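Local coordinates for geranyltranstransferase (Marinomonas sp. MED121, PDB 4F62), which probably condenses isopentenyl diphosphate with allylic diphosphates to make short-chain prenyl diphosphates, as farnesyl-diphosphate synthases do, at residues A57-D62 against A205-Y210; N151-G156 against G182-A187. All blocks are in the same frame, centred on the assembly; numbering follows the deposited sequence.

Contact 1: residues A57-D62 against A205-Y210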
# COMPACT_ATOMS: atom_id res chain seq x y z
N ALA A 57 -11.48 0.12 -20.65
CA ALA A 57 -11.04 1.39 -21.23
C ALA A 57 -11.44 1.47 -22.70
O ALA A 57 -11.93 2.49 -23.17
CB ALA A 57 -9.53 1.57 -21.09
N GLN A 58 -11.23 0.37 -23.43
CA GLN A 58 -11.57 0.31 -24.85
C GLN A 58 -13.06 0.44 -25.08
O GLN A 58 -13.50 1.07 -26.04
CB GLN A 58 -11.09 -1.00 -25.44
CG GLN A 58 -9.65 -0.99 -25.83
CD GLN A 58 -9.39 -1.94 -26.96
OE1 GLN A 58 -10.10 -2.93 -27.13
NE2 GLN A 58 -8.37 -1.63 -27.76
N LEU A 59 -13.84 -0.16 -24.21
CA LEU A 59 -15.29 -0.06 -24.28
C LEU A 59 -15.75 1.40 -24.33
O LEU A 59 -16.51 1.77 -25.23
CB LEU A 59 -15.92 -0.74 -23.07
CG LEU A 59 -17.44 -0.84 -23.10
CD1 LEU A 59 -17.85 -1.86 -24.14
CD2 LEU A 59 -17.98 -1.22 -21.75
N VAL A 60 -15.26 2.23 -23.41
CA VAL A 60 -15.83 3.57 -23.23
C VAL A 60 -15.00 4.72 -23.82
O VAL A 60 -15.50 5.84 -23.95
CB VAL A 60 -16.12 3.86 -21.75
CG1 VAL A 60 -17.06 2.80 -21.18
CG2 VAL A 60 -14.83 3.91 -20.97
N GLY A 61 -13.75 4.44 -24.16
CA GLY A 61 -12.89 5.46 -24.74
C GLY A 61 -11.61 4.86 -25.28
O GLY A 61 -11.63 3.89 -26.03
N ASP A 62 -10.48 5.45 -24.89
CA ASP A 62 -9.20 4.97 -25.37
C ASP A 62 -8.26 4.57 -24.23
O ASP A 62 -8.26 5.20 -23.17
CB ASP A 62 -8.58 6.02 -26.28
CG ASP A 62 -9.51 6.43 -27.42
OD1 ASP A 62 -10.05 5.53 -28.11
OD2 ASP A 62 -9.74 7.64 -27.61
N ALA A 205 -22.12 1.90 -13.92
CA ALA A 205 -23.06 1.01 -13.25
C ALA A 205 -23.20 -0.34 -13.97
O ALA A 205 -23.26 -1.40 -13.33
CB ALA A 205 -24.41 1.69 -13.13
N LYS A 206 -23.24 -0.31 -15.30
CA LYS A 206 -23.28 -1.53 -16.10
C LYS A 206 -22.02 -2.35 -15.90
O LYS A 206 -22.07 -3.58 -15.78
CB LYS A 206 -23.47 -1.21 -17.58
CG LYS A 206 -24.82 -0.59 -17.93
CD LYS A 206 -24.77 0.03 -19.32
CE LYS A 206 -26.02 0.83 -19.63
NZ LYS A 206 -27.24 -0.02 -19.51
N LEU A 207 -20.87 -1.67 -15.86
CA LEU A 207 -19.59 -2.37 -15.65
C LEU A 207 -19.51 -2.99 -14.27
O LEU A 207 -19.00 -4.11 -14.12
CB LEU A 207 -18.41 -1.44 -15.94
CG LEU A 207 -18.28 -1.09 -17.42
CD1 LEU A 207 -17.26 0.04 -17.65
CD2 LEU A 207 -17.92 -2.33 -18.22
N ASP A 208 -20.02 -2.28 -13.26
CA ASP A 208 -20.15 -2.82 -11.90
C ASP A 208 -20.85 -4.15 -11.92
O ASP A 208 -20.36 -5.14 -11.36
CB ASP A 208 -21.00 -1.90 -11.02
CG ASP A 208 -20.18 -0.85 -10.31
OD1 ASP A 208 -18.94 -0.89 -10.41
OD2 ASP A 208 -20.78 0.01 -9.63
N ALA A 209 -22.04 -4.17 -12.53
CA ALA A 209 -22.87 -5.35 -12.57
C ALA A 209 -22.18 -6.44 -13.39
O ALA A 209 -22.24 -7.63 -13.03
CB ALA A 209 -24.24 -5.02 -13.14
N TYR A 210 -21.52 -6.05 -14.48
CA TYR A 210 -20.78 -7.01 -15.28
C TYR A 210 -19.75 -7.70 -14.40
O TYR A 210 -19.66 -8.94 -14.35
CB TYR A 210 -20.11 -6.33 -16.48
CG TYR A 210 -19.03 -7.15 -17.15
CD1 TYR A 210 -17.71 -7.09 -16.72
CD2 TYR A 210 -19.33 -7.98 -18.23
CE1 TYR A 210 -16.72 -7.83 -17.34
CE2 TYR A 210 -18.34 -8.73 -18.86
CZ TYR A 210 -17.03 -8.64 -18.40
OH TYR A 210 -16.03 -9.38 -19.00
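Leu59 and Leu207 meet tip to tip through one methyl each: CD2 of Leu59 lies 3.7 Å from CD2 of Leu207, the one approach between the two segments short enough for full van der Waals contact. The backbones stay well apart, with 9.9 Å between the CA atoms of Leu59 and Leu207, so two extended leucines span the gap. On Leu59 the branch point is anti to the backbone N (chi1 -173°), which directs CG toward the partner helix, and the second torsion (chi2 72°) then turns CD2 rather than CD1 to Leu207. Leu207 answers with CG beside its own backbone N and anti to the carbonyl carbon (chi1 -68°). Its other methyl, CD1, faces Val60 more loosely, 4.5 Å from Val60 CG1. Only 86 Å² is buried between the segments, and other helices share these side chains: Leu283 of helix 281-291 touches both leucines, while Ala193 of helix 170-194 touches Val60 and Leu207.

The opposite character appears beyond Val60. Gly61 is the first residue to depart from helical backbone angles, although its N still bonds to Ala57 O at 2.8 Å, and the chain then runs away from Leu207 to the exposed Asp62. On the partner helix, polar residues turn elsewhere: Lys206 forms a salt bridge with Glu275, and Asp208 forms one with Arg190. The geometry is that of apolar helix-helix packing toward the periphery of an all-helical fold, where the C-terminal end of helix 48-60 meets the early turns of helix 201-226.

Contact 2: residues N151-G156 against G182-A187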
# COMPACT_ATOMS: atom_id res chain seq x y z
N ASN A 151 -11.95 -2.79 3.15
CA ASN A 151 -13.26 -2.79 2.49
C ASN A 151 -13.36 -3.84 1.39
O ASN A 151 -14.41 -4.00 0.78
CB ASN A 151 -13.58 -1.41 1.91
CG ASN A 151 -14.01 -0.41 2.98
OD1 ASN A 151 -13.23 0.45 3.40
ND2 ASN A 151 -15.26 -0.52 3.42
N GLY A 152 -12.28 -4.57 1.15
CA GLY A 152 -12.24 -5.47 0.02
C GLY A 152 -11.41 -6.70 0.26
O GLY A 152 -11.70 -7.50 1.16
N MET A 153 -10.35 -6.85 -0.53
CA MET A 153 -9.57 -8.08 -0.60
C MET A 153 -9.14 -8.66 0.75
O MET A 153 -9.38 -9.84 1.03
CB MET A 153 -8.35 -7.88 -1.50
CG MET A 153 -7.56 -9.15 -1.74
SD MET A 153 -6.03 -8.80 -2.63
CE MET A 153 -5.12 -7.84 -1.39
N ILE A 154 -8.51 -7.84 1.60
CA ILE A 154 -8.00 -8.34 2.87
C ILE A 154 -9.11 -8.80 3.81
O ILE A 154 -8.96 -9.77 4.55
CB ILE A 154 -7.13 -7.29 3.57
CG1 ILE A 154 -5.90 -7.01 2.71
CG2 ILE A 154 -6.66 -7.81 4.91
CD1 ILE A 154 -5.07 -5.88 3.24
N THR A 155 -10.24 -8.10 3.77
CA THR A 155 -11.35 -8.52 4.62
C THR A 155 -11.88 -9.87 4.13
O THR A 155 -12.26 -10.71 4.94
CB THR A 155 -12.43 -7.44 4.70
OG1 THR A 155 -12.01 -6.45 5.64
CG2 THR A 155 -13.76 -8.03 5.17
N GLY A 156 -11.85 -10.09 2.82
CA GLY A 156 -12.22 -11.38 2.25
C GLY A 156 -11.31 -12.50 2.72
O GLY A 156 -11.78 -13.58 3.06
N GLY A 182 -13.82 -10.74 -5.69
CA GLY A 182 -14.76 -9.93 -6.45
C GLY A 182 -14.32 -8.47 -6.58
O GLY A 182 -14.41 -7.86 -7.65
N ALA A 183 -13.85 -7.90 -5.48
CA ALA A 183 -13.55 -6.46 -5.42
C ALA A 183 -12.48 -6.01 -6.42
O ALA A 183 -12.63 -4.98 -7.08
CB ALA A 183 -13.18 -6.05 -3.98
N LEU A 184 -11.41 -6.81 -6.57
CA LEU A 184 -10.33 -6.46 -7.49
C LEU A 184 -10.77 -6.63 -8.94
O LEU A 184 -10.30 -5.90 -9.82
CB LEU A 184 -9.07 -7.29 -7.24
CG LEU A 184 -7.98 -6.81 -6.29
CD1 LEU A 184 -6.75 -7.68 -6.48
CD2 LEU A 184 -7.64 -5.32 -6.51
N ILE A 185 -11.65 -7.60 -9.18
CA ILE A 185 -12.21 -7.78 -10.51
C ILE A 185 -13.03 -6.55 -10.86
O ILE A 185 -12.98 -6.05 -11.98
CB ILE A 185 -13.14 -9.02 -10.56
CG1 ILE A 185 -12.33 -10.30 -10.32
CG2 ILE A 185 -13.88 -9.08 -11.89
CD1 ILE A 185 -11.21 -10.52 -11.31
N LYS A 186 -13.82 -6.08 -9.90
CA LYS A 186 -14.62 -4.87 -10.11
C LYS A 186 -13.74 -3.62 -10.25
O LYS A 186 -14.03 -2.72 -11.05
CB LYS A 186 -15.62 -4.68 -8.96
CG LYS A 186 -16.64 -3.57 -9.21
CD LYS A 186 -17.84 -3.67 -8.25
CE LYS A 186 -17.57 -2.94 -6.94
NZ LYS A 186 -18.68 -2.00 -6.58
N ALA A 187 -12.67 -3.55 -9.46
CA ALA A 187 -11.72 -2.43 -9.56
C ALA A 187 -11.12 -2.39 -10.96
O ALA A 187 -10.89 -1.32 -11.52
CB ALA A 187 -10.63 -2.56 -8.53
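Ala183 and Gly152 bring the two backbones together, with only 5.7 Å between the CA atoms of Gly152 and Ala183. The methyl CB of Ala183 points at the other segment and rests on bare main chain, 4.1 Å from Gly152 CA. Small residues on both sides account for the closeness: glycine, having no side chain to hold the chains apart, lets the methyl lie directly on its CA. Gly152 is also the N-cap residue of helix 153-162, and its O accepts the bond from Gly156 N at 3.1 Å, so Ala183 packs exactly where that helix starts.

One residue on, Leu184 supplies the second touch. Its CB leaves the helix across the direction of the partner, but the branch turns back, and CD1 comes 4.1 Å from SD of Met153. The two side chains cross obliquely. Met153 runs extended through its first two torsions (chi1 -174°, chi2 -173°), which sets the sulfur beside the leucine methyl; the bend at chi3 (67°) then turns only the terminal methyl CE. Helix 65-86 covers this pair, with Tyr80 and Ser81 on Met153 and Leu74 on Leu184.

Beyond Leu184 the segment turns to other helices: Ile185 packs on Leu52 of helix 48-60, and Ala187, like Leu184, on Ala147 of helix 134-148. At the far side of the first segment, Tyr27 of the second subunit packs on Asn151. The close glycine-alanine packing thus fixes the start of helix 153-162, which carries the G-Q-x-x-D signature of prenyl synthases, beginning at Gly156; in relatives this motif lines the active-site cavity, and it probably does so here.

The centres of contact 1 and contact 2 lie about 18 Å apart, and all four segments belong to the polyprenyl synthetase domain. Along the chain the order is 57-62, 151-156, 182-187, 205-210, so both segments of contact 2 fall between those of contact 1. Contact 2 sits nearer the chain centre, at about 8 Å against about 15 Å, and the second subunit reaches its segments but not those of contact 1. Contact 1 joins helices 48-60 and 201-226, contact 2 helices 153-162 and 170-194. Helices 170-194 and 201-226, consecutive and in touch where Lys186 CD lies 3.7 Å from Asp208 OD1, link the two contacts.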